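Bifunctional GH43-CE protein (Bacteroides eggerthii, PDB 6MLY) probably attacks complex arabinoxylans with a family 43 glycoside hydrolase domain, likely a xylosidase, and a separate carbohydrate esterase domain. Local coordinates at residues T719-N724 against S748-A753; T639-K644 against S667-V672; R756-I761 against F785-G790. One frame throughout, in Å; residues are numbered along the deposited sequence.

Contact 1: T719-N724 against S748-A753. With NA (sodium ion), chain H.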
loop_
_atom_site.group_PDB
_atom_site.type_symbol
_atom_site.label_atom_id
_atom_site.label_comp_id
_atom_site.label_asym_id
_atom_site.label_seq_id
_atom_site.Cartn_x
_atom_site.Cartn_y
_atom_site.Cartn_z
ATOM N N THR A 719 5.398 28.335 -32.588
ATOM C CA THR A 719 4.464 28.262 -33.713
ATOM C C THR A 719 3.059 28.754 -33.326
ATOM O O THR A 719 2.412 29.420 -34.124
ATOM C CB THR A 719 4.394 26.828 -34.258
ATOM O OG1 THR A 719 5.723 26.460 -34.629
ATOM C CG2 THR A 719 3.466 26.661 -35.442
ATOM N N TYR A 720 2.596 28.426 -32.114
ATOM C CA TYR A 720 1.173 28.498 -31.756
ATOM C C TYR A 720 0.875 29.660 -30.793
ATOM O O TYR A 720 -0.195 29.673 -30.175
ATOM C CB TYR A 720 0.737 27.163 -31.136
ATOM C CG TYR A 720 1.132 25.937 -31.926
ATOM C CD1 TYR A 720 0.346 25.480 -32.973
ATOM C CD2 TYR A 720 2.292 25.235 -31.637
ATOM C CE1 TYR A 720 0.707 24.369 -33.717
ATOM C CE2 TYR A 720 2.663 24.119 -32.368
ATOM C CZ TYR A 720 1.867 23.682 -33.413
ATOM O OH TYR A 720 2.213 22.588 -34.147
ATOM N N ILE A 721 1.796 30.628 -30.671
ATOM C CA ILE A 721 1.645 31.766 -29.736
ATOM C C ILE A 721 0.661 32.793 -30.315
ATOM O O ILE A 721 0.756 33.181 -31.481
ATOM C CB ILE A 721 2.993 32.446 -29.427
ATOM C CG1 ILE A 721 4.018 31.485 -28.827
ATOM C CG2 ILE A 721 2.777 33.656 -28.527
ATOM C CD1 ILE A 721 5.410 32.078 -28.718
ATOM N N ASP A 722 -0.240 33.280 -29.456
ATOM C CA ASP A 722 -1.190 34.319 -29.805
ATOM C C ASP A 722 -1.494 35.124 -28.535
ATOM O O ASP A 722 -0.969 34.816 -27.471
ATOM C CB ASP A 722 -2.423 33.713 -30.483
ATOM C CG ASP A 722 -3.386 33.035 -29.529
ATOM O OD1 ASP A 722 -3.410 31.779 -29.501
ATOM O OD2 ASP A 722 -4.114 33.766 -28.832
ATOM N N LYS A 723 -2.358 36.136 -28.663
ATOM C CA LYS A 723 -2.596 37.144 -27.617
ATOM C C LYS A 723 -3.382 36.521 -26.450
ATOM O O LYS A 723 -3.251 36.958 -25.303
ATOM C CB LYS A 723 -3.355 38.357 -28.179
ATOM C CG LYS A 723 -3.030 38.770 -29.613
ATOM C CD LYS A 723 -1.643 39.359 -29.793
ATOM C CE LYS A 723 -1.251 39.558 -31.246
ATOM N NZ LYS A 723 -0.050 40.416 -31.388
ATOM N N ASN A 724 -4.194 35.496 -26.749
ATOM C CA ASN A 724 -5.188 34.938 -25.814
ATOM C C ASN A 724 -4.708 33.608 -25.204
ATOM O O ASN A 724 -5.454 32.958 -24.470
ATOM C CB ASN A 724 -6.543 34.787 -26.507
ATOM C CG ASN A 724 -7.002 36.077 -27.154
ATOM O OD1 ASN A 724 -7.343 36.103 -28.335
ATOM N ND2 ASN A 724 -7.000 37.159 -26.392
ATOM N N SER A 748 10.906 33.242 -24.766
ATOM C CA SER A 748 10.441 34.402 -24.000
ATOM C C SER A 748 10.253 35.631 -24.905
ATOM O O SER A 748 9.329 36.408 -24.679
ATOM C CB SER A 748 11.348 34.706 -22.835
ATOM O OG SER A 748 12.615 34.099 -22.999
ATOM N N GLU A 749 11.103 35.801 -25.927
ATOM C CA GLU A 749 10.962 36.945 -26.854
ATOM C C GLU A 749 9.675 36.778 -27.671
ATOM O O GLU A 749 8.897 37.716 -27.805
ATOM C CB GLU A 749 12.175 37.117 -27.779
ATOM C CG GLU A 749 13.398 37.726 -27.110
ATOM C CD GLU A 749 13.184 39.044 -26.379
ATOM O OE1 GLU A 749 13.436 40.133 -26.995
ATOM O OE2 GLU A 749 12.809 38.990 -25.186
ATOM N N ALA A 750 9.461 35.579 -28.216
ATOM C CA ALA A 750 8.296 35.304 -29.041
ATOM C C ALA A 750 7.022 35.622 -28.247
ATOM O O ALA A 750 6.102 36.257 -28.770
ATOM C CB ALA A 750 8.335 33.873 -29.514
ATOM N N LEU A 751 7.005 35.193 -26.978
ATOM C CA LEU A 751 5.884 35.387 -26.053
ATOM C C LEU A 751 5.685 36.881 -25.766
ATOM O O LEU A 751 4.623 37.436 -26.054
ATOM C CB LEU A 751 6.164 34.623 -24.752
ATOM C CG LEU A 751 6.085 33.100 -24.839
ATOM C CD1 LEU A 751 6.773 32.461 -23.645
ATOM C CD2 LEU A 751 4.641 32.628 -24.936
ATOM N N ARG A 752 6.716 37.527 -25.208
ATOM C CA ARG A 752 6.629 38.913 -24.725
ATOM C C ARG A 752 6.101 39.842 -25.822
ATOM O O ARG A 752 5.466 40.851 -25.520
ATOM C CB ARG A 752 7.996 39.419 -24.265
ATOM C CG ARG A 752 7.957 40.761 -23.550
ATOM C CD ARG A 752 9.325 41.136 -23.021
ATOM N NE ARG A 752 10.229 41.358 -24.136
ATOM C CZ ARG A 752 10.269 42.478 -24.857
ATOM N NH1 ARG A 752 9.549 43.523 -24.488
ATOM N NH2 ARG A 752 11.034 42.548 -25.935
ATOM N N ALA A 753 6.387 39.489 -27.081
ATOM C CA ALA A 753 5.955 40.235 -28.263
ATOM C C ALA A 753 4.427 40.256 -28.359
ATOM O O ALA A 753 3.872 41.161 -28.966
ATOM C CB ALA A 753 6.559 39.634 -29.510
HETATM NA NA NA H . -2.387 29.524 -29.652
#
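With CG1 held beside its backbone N (chi1 -58°) and CD1 continuing in an extended line (chi2 171°), Ile721 sends the tip of its longer branch onto helix 741-752. There CD1 of Ile721 meets CB of Ala750 at 3.5 Å and CD2 of Leu751 at 3.9 Å, so one methyl group rests against two successive helical residues. The side chains of Ile721 and Leu751 cross at about a right angle. CG2 of Ile721 also comes within 4.2 Å of CD2 of Leu751, and this leucine methyl therefore lies beside both branches of the isoleucine. The contact across the two segments is wholly apolar.

The residues flanking Ile721 do polar work. The sodium ion is bound by O of Tyr720 at 2.3 Å and by OD1 of Asp722 at 2.5 Å, while Thr639 and Asp725 complete the site. The second carboxylate oxygen of Asp722 closes an Asx turn: OD2 accepts from N of Asn724 at 2.7 Å, met on its anti side with the donor 32° out of the carboxylate plane. One carboxylate thus grips both the metal, through OD1, and the chain that follows, through OD2.

In the esterase domain, this contact joins the loop between helix 709-714 and strand 727-733 to the C-terminal part of helix 741-752. Ile721 also touches Thr639, in the chain that leaves helix 629-639 for strand 645-648, while Leu751 packs on Leu757 of strand 757-763.

Contact 2: T639-K644 against S667-V672. With NA (sodium ion), chain H.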
loop_
_atom_site.group_PDB
_atom_site.type_symbol
_atom_site.label_atom_id
_atom_site.label_comp_id
_atom_site.label_asym_id
_atom_site.label_seq_id
_atom_site.Cartn_x
_atom_site.Cartn_y
_atom_site.Cartn_z
ATOM N N THR A 639 0.594 26.918 -25.532
ATOM C CA THR A 639 0.350 27.704 -26.740
ATOM C C THR A 639 -0.747 27.064 -27.606
ATOM O O THR A 639 -1.233 27.716 -28.541
ATOM C CB THR A 639 1.642 27.964 -27.533
ATOM O OG1 THR A 639 2.179 26.740 -28.028
ATOM C CG2 THR A 639 2.704 28.663 -26.715
ATOM N N THR A 640 -1.161 25.828 -27.293
ATOM C CA THR A 640 -2.077 25.078 -28.176
ATOM C C THR A 640 -3.480 24.932 -27.561
ATOM O O THR A 640 -4.296 24.164 -28.069
ATOM C CB THR A 640 -1.460 23.734 -28.582
ATOM O OG1 THR A 640 -1.208 22.963 -27.407
ATOM C CG2 THR A 640 -0.187 23.916 -29.379
ATOM N N ASN A 641 -3.773 25.712 -26.514
ATOM C CA ASN A 641 -5.135 25.889 -26.012
ATOM C C ASN A 641 -6.102 26.059 -27.188
ATOM O O ASN A 641 -6.082 27.074 -27.868
ATOM C CB ASN A 641 -5.257 27.105 -25.085
ATOM C CG ASN A 641 -4.891 26.809 -23.645
ATOM O OD1 ASN A 641 -4.802 25.651 -23.240
ATOM N ND2 ASN A 641 -4.701 27.852 -22.854
ATOM N N GLY A 642 -6.942 25.047 -27.413
ATOM C CA GLY A 642 -8.036 25.123 -28.367
ATOM C C GLY A 642 -7.629 24.677 -29.759
ATOM O O GLY A 642 -8.418 24.797 -30.692
ATOM N N VAL A 643 -6.412 24.140 -29.895
ATOM C CA VAL A 643 -5.898 23.693 -31.184
ATOM C C VAL A 643 -6.100 22.178 -31.310
ATOM O O VAL A 643 -5.569 21.404 -30.506
ATOM C CB VAL A 643 -4.414 24.067 -31.351
ATOM C CG1 VAL A 643 -3.881 23.641 -32.711
ATOM C CG2 VAL A 643 -4.186 25.553 -31.117
ATOM N N LYS A 644 -6.864 21.765 -32.328
ATOM C CA LYS A 644 -7.109 20.355 -32.587
ATOM C C LYS A 644 -5.956 19.795 -33.428
ATOM O O LYS A 644 -5.366 18.784 -33.063
ATOM C CB LYS A 644 -8.466 20.125 -33.260
ATOM C CG LYS A 644 -9.011 18.711 -33.069
ATOM C CD LYS A 644 -10.155 18.322 -33.988
ATOM C CE LYS A 644 -10.088 16.879 -34.438
ATOM N NZ LYS A 644 -8.879 16.609 -35.254
ATOM N N SER A 667 -9.041 20.536 -22.629
ATOM C CA SER A 667 -7.631 20.222 -22.370
ATOM C C SER A 667 -6.818 21.501 -22.115
ATOM O O SER A 667 -5.601 21.481 -22.254
ATOM C CB SER A 667 -7.042 19.446 -23.523
ATOM O OG SER A 667 -6.923 20.263 -24.678
ATOM N N ARG A 668 -7.488 22.590 -21.718
ATOM C CA ARG A 668 -6.848 23.894 -21.555
ATOM C C ARG A 668 -5.988 23.916 -20.290
ATOM O O ARG A 668 -6.216 23.140 -19.363
ATOM C CB ARG A 668 -7.880 25.018 -21.446
ATOM C CG ARG A 668 -8.293 25.619 -22.780
ATOM C CD ARG A 668 -9.281 26.752 -22.582
ATOM N NE ARG A 668 -9.720 27.349 -23.838
ATOM C CZ ARG A 668 -10.919 27.169 -24.381
ATOM N NH1 ARG A 668 -11.799 26.363 -23.805
ATOM N NH2 ARG A 668 -11.236 27.816 -25.490
ATOM N N VAL A 669 -5.022 24.841 -20.279
ATOM C CA VAL A 669 -4.264 25.214 -19.089
ATOM C C VAL A 669 -4.280 26.740 -18.989
ATOM O O VAL A 669 -4.434 27.425 -19.999
ATOM C CB VAL A 669 -2.829 24.649 -19.118
ATOM C CG1 VAL A 669 -2.837 23.127 -19.091
ATOM C CG2 VAL A 669 -2.022 25.159 -20.303
ATOM N N ASP A 670 -4.115 27.257 -17.768
ATOM C CA ASP A 670 -4.331 28.678 -17.476
ATOM C C ASP A 670 -3.013 29.403 -17.146
ATOM O O ASP A 670 -2.987 30.636 -17.094
ATOM C CB ASP A 670 -5.360 28.824 -16.354
ATOM C CG ASP A 670 -6.679 28.135 -16.656
ATOM O OD1 ASP A 670 -7.232 28.377 -17.745
ATOM O OD2 ASP A 670 -7.135 27.346 -15.803
ATOM N N ALA A 671 -1.923 28.653 -16.946
ATOM C CA ALA A 671 -0.648 29.224 -16.534
ATOM C C ALA A 671 0.469 28.200 -16.754
ATOM O O ALA A 671 0.297 27.026 -16.443
ATOM C CB ALA A 671 -0.725 29.645 -15.088
ATOM N N VAL A 672 1.610 28.663 -17.282
ATOM C CA VAL A 672 2.750 27.798 -17.579
ATOM C C VAL A 672 3.999 28.368 -16.902
ATOM O O VAL A 672 4.193 29.580 -16.868
ATOM C CB VAL A 672 2.965 27.639 -19.097
ATOM C CG1 VAL A 672 4.198 26.808 -19.413
ATOM C CG2 VAL A 672 1.745 27.051 -19.785
HETATM NA NA NA H . -2.387 29.524 -29.652
#
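Asn641 lays its carboxamide across the beginning of the Arg668 side chain, CG of Asn641 lying 3.7 Å from CG of Arg668, and the two side chains cross at about a right angle. OD1 of Asn641 also passes 3.5 Å from CG of Arg668. The arginine offers its aliphatic stem here, extended from CG to NE, while its guanidinium plane is turned 62° from the amide.

The amide then reaches the backbone of the next residue. OD1 of Asn641 accepts from N of Val669 at 3.1 Å, the donor tilted modestly from the carbonyl plane. ND2 of Asn641 donates to O of Val669 at 2.9 Å in a nearly straight bond (168°), with the acceptor close to the amide plane and the nitrogen in the carbonyl plane. With CG beside the backbone N (chi1 -85°), the carboxamide swings out of its own turn to face the backbone of Val669.

That turn is of type II, from Thr640 to Val643, closed by N of Val643 and O of Thr640 at 2.8 Å, with Gly642 at positive phi. Just before it, O of Thr639 binds the sodium ion at 2.4 Å, so the metal site and the amide's pair of bonds hold neighbouring points of one loop. Val669 meanwhile packs on Ile605 of helix 596-610 and Ile624 of strand 621-627.

Chemically, the side-chain amide pairs with the backbone of Val669 much as a peptide group would: it satisfies both the N-H and the C=O of that residue, and because the two bonds have opposite polarity they fix which end of the carboxamide is oxygen and which is nitrogen.

Contact 3: R756-I761 against F785-G790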
loop_
_atom_site.group_PDB
_atom_site.type_symbol
_atom_site.label_atom_id
_atom_site.label_comp_id
_atom_site.label_asym_id
_atom_site.label_seq_id
_atom_site.Cartn_x
_atom_site.Cartn_y
_atom_site.Cartn_z
ATOM N N ARG A 756 2.560 37.676 -23.508
ATOM C CA ARG A 756 2.308 36.418 -22.800
ATOM C C ARG A 756 3.325 36.230 -21.672
ATOM O O ARG A 756 2.965 35.780 -20.595
ATOM C CB ARG A 756 2.352 35.244 -23.782
ATOM C CG ARG A 756 1.258 35.283 -24.840
ATOM C CD ARG A 756 -0.127 35.424 -24.233
ATOM N NE ARG A 756 -0.478 36.808 -23.937
ATOM C CZ ARG A 756 -1.342 37.192 -23.001
ATOM N NH1 ARG A 756 -1.946 36.294 -22.246
ATOM N NH2 ARG A 756 -1.597 38.474 -22.820
ATOM N N LEU A 757 4.589 36.583 -21.925
ATOM C CA LEU A 757 5.635 36.435 -20.923
ATOM C C LEU A 757 5.337 37.336 -19.716
ATOM O O LEU A 757 5.260 38.564 -19.842
ATOM C CB LEU A 757 6.989 36.787 -21.547
ATOM C CG LEU A 757 8.204 36.466 -20.677
ATOM C CD1 LEU A 757 8.398 34.960 -20.564
ATOM C CD2 LEU A 757 9.455 37.130 -21.226
ATOM N N GLU A 758 5.160 36.700 -18.553
ATOM C CA GLU A 758 5.088 37.376 -17.253
ATOM C C GLU A 758 6.503 37.780 -16.812
ATOM O O GLU A 758 6.709 38.893 -16.331
ATOM C CB GLU A 758 4.435 36.464 -16.208
ATOM C CG GLU A 758 4.594 36.923 -14.761
ATOM C CD GLU A 758 3.446 37.724 -14.167
ATOM O OE1 GLU A 758 2.427 37.922 -14.864
ATOM O OE2 GLU A 758 3.572 38.138 -12.996
ATOM N N GLU A 759 7.461 36.857 -16.966
ATOM C CA GLU A 759 8.802 37.033 -16.444
ATOM C C GLU A 759 9.748 35.991 -17.051
ATOM O O GLU A 759 9.423 34.808 -17.098
ATOM C CB GLU A 759 8.764 36.899 -14.923
ATOM C CG GLU A 759 9.991 37.444 -14.218
ATOM C CD GLU A 759 9.918 37.319 -12.706
ATOM O OE1 GLU A 759 8.888 36.804 -12.199
ATOM O OE2 GLU A 759 10.888 37.724 -12.035
ATOM N N PHE A 760 10.918 36.456 -17.511
ATOM C CA PHE A 760 12.058 35.597 -17.835
ATOM C C PHE A 760 13.074 35.680 -16.688
ATOM O O PHE A 760 13.423 36.783 -16.258
ATOM C CB PHE A 760 12.690 36.000 -19.170
ATOM C CG PHE A 760 14.024 35.352 -19.444
ATOM C CD1 PHE A 760 14.114 33.990 -19.679
ATOM C CD2 PHE A 760 15.191 36.098 -19.453
ATOM C CE1 PHE A 760 15.340 33.391 -19.921
ATOM C CE2 PHE A 760 16.417 35.497 -19.697
ATOM C CZ PHE A 760 16.490 34.145 -19.935
ATOM N N ILE A 761 13.531 34.514 -16.202
ATOM C CA ILE A 761 14.438 34.424 -15.044
ATOM C C ILE A 761 15.739 33.727 -15.457
ATOM O O ILE A 761 15.737 32.555 -15.808
ATOM C CB ILE A 761 13.766 33.707 -13.860
ATOM C CG1 ILE A 761 12.462 34.401 -13.461
ATOM C CG2 ILE A 761 14.732 33.592 -12.689
ATOM C CD1 ILE A 761 11.699 33.697 -12.365
ATOM N N PHE A 785 1.644 31.241 -9.935
ATOM C CA PHE A 785 0.469 30.358 -9.999
ATOM C C PHE A 785 -0.629 30.882 -9.058
ATOM O O PHE A 785 -1.813 30.838 -9.408
ATOM C CB PHE A 785 0.856 28.904 -9.706
ATOM C CG PHE A 785 1.535 28.179 -10.844
ATOM C CD1 PHE A 785 1.016 28.218 -12.132
ATOM C CD2 PHE A 785 2.684 27.432 -10.627
ATOM C CE1 PHE A 785 1.639 27.545 -13.172
ATOM C CE2 PHE A 785 3.305 26.757 -11.669
ATOM C CZ PHE A 785 2.779 26.810 -12.939
ATOM N N ALA A 786 -0.220 31.404 -7.893
ATOM C CA ALA A 786 -1.119 31.980 -6.877
ATOM C C ALA A 786 -1.820 33.251 -7.388
ATOM O O ALA A 786 -2.995 33.460 -7.092
ATOM C CB ALA A 786 -0.339 32.268 -5.617
ATOM N N ARG A 787 -1.097 34.104 -8.125
ATOM C CA ARG A 787 -1.643 35.379 -8.631
ATOM C C ARG A 787 -2.712 35.115 -9.700
ATOM O O ARG A 787 -3.748 35.786 -9.733
ATOM C CB ARG A 787 -0.539 36.269 -9.216
ATOM C CG ARG A 787 0.167 37.156 -8.201
ATOM C CD ARG A 787 1.082 38.151 -8.889
ATOM N NE ARG A 787 2.080 37.508 -9.739
ATOM C CZ ARG A 787 3.332 37.236 -9.374
ATOM N NH1 ARG A 787 3.739 37.484 -8.140
ATOM N NH2 ARG A 787 4.177 36.720 -10.249
ATOM N N GLU A 788 -2.434 34.139 -10.572
ATOM C CA GLU A 788 -3.307 33.784 -11.693
ATOM C C GLU A 788 -4.514 32.972 -11.191
ATOM O O GLU A 788 -5.500 32.833 -11.909
ATOM C CB GLU A 788 -2.521 32.993 -12.747
ATOM C CG GLU A 788 -1.278 33.694 -13.280
ATOM C CD GLU A 788 -1.508 34.794 -14.303
ATOM O OE1 GLU A 788 -2.363 34.611 -15.193
ATOM O OE2 GLU A 788 -0.824 35.829 -14.214
ATOM N N ALA A 789 -4.432 32.434 -9.966
ATOM C CA ALA A 789 -5.472 31.573 -9.400
ATOM C C ALA A 789 -6.304 32.325 -8.349
ATOM O O ALA A 789 -7.536 32.315 -8.418
ATOM C CB ALA A 789 -4.834 30.339 -8.810
ATOM N N GLY A 790 -5.625 32.933 -7.367
ATOM C CA GLY A 790 -6.262 33.629 -6.239
ATOM C C GLY A 790 -6.661 32.668 -5.128
ATOM O O GLY A 790 -5.853 32.320 -4.259
#
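Glu758 and Arg787 pair by charge at the surface of an alpha/beta-hydrolase fold, where strand 757-763, at one end of the predominantly parallel sheet of the esterase domain, is met by the C-terminal helix 775-789. The segments share little surface, about 106 Å² in all, and their backbones stay far apart, so long side chains do the bridging.

The attractive part is a salt bridge. OE2 of Glu758 lies 3.2 Å from NH2 of Arg787 and 3.6 Å from NE of Arg787. The carboxylate and guanidinium planes are nearly parallel, 9° apart, yet the oxygen approaches the guanidinium obliquely, and the accompanying hydrogen bond from NH2 is weak (127°). Both side chains lean into the space between strand and helix by bending: Glu758 has CG anti to its backbone N but turns at chi2 (96°), and Arg787 turns at chi3.

A probably unfavourable approach of like charges involves the other carboxylate oxygen. OE1 of Glu758 comes within 3.9 Å of OE2 of Glu788, where the two acidic side chains run antiparallel alongside one another with their carboxylate planes almost perpendicular. Arg787 probably offsets some of this repulsion. Glu759 has its own partner in Lys780 of the same helix, giving the strand a second ionic tie to it.

Backbone bonding and packing supply the frame. Glu758 and Glu759 are bonded through their backbones to strand 727-733, and the strand changes direction at Glu758. On the helical side, Phe785, Glu788 and Ala789 pack on Phe621 of strand 621-627. At the last modelled residue, where phi is positive, N of Gly790 donates to O of Ala786 at 2.7 Å.

In the fold
Followed from the N terminus, the chain enters the esterase domain and closes three loops in series, none nested in or crossing another. Contact 2 comes first, returning the loop after helix 629-639 to the chain leading into strand 671-675. Contact 1 then spans strand 727-733 and most of helix 741-752. Contact 3 closes last, bringing the C-terminal helix back to strand 757-763. Contacts 1 and 2 share the sodium ion and touch where the ring of Tyr720 packs on Thr640. Contacts 1 and 3 follow directly along the chain, from helix 741-752 into the strand. Contacts 2 and 3 both reach the central sheet, where Phe785 lies against Ala671.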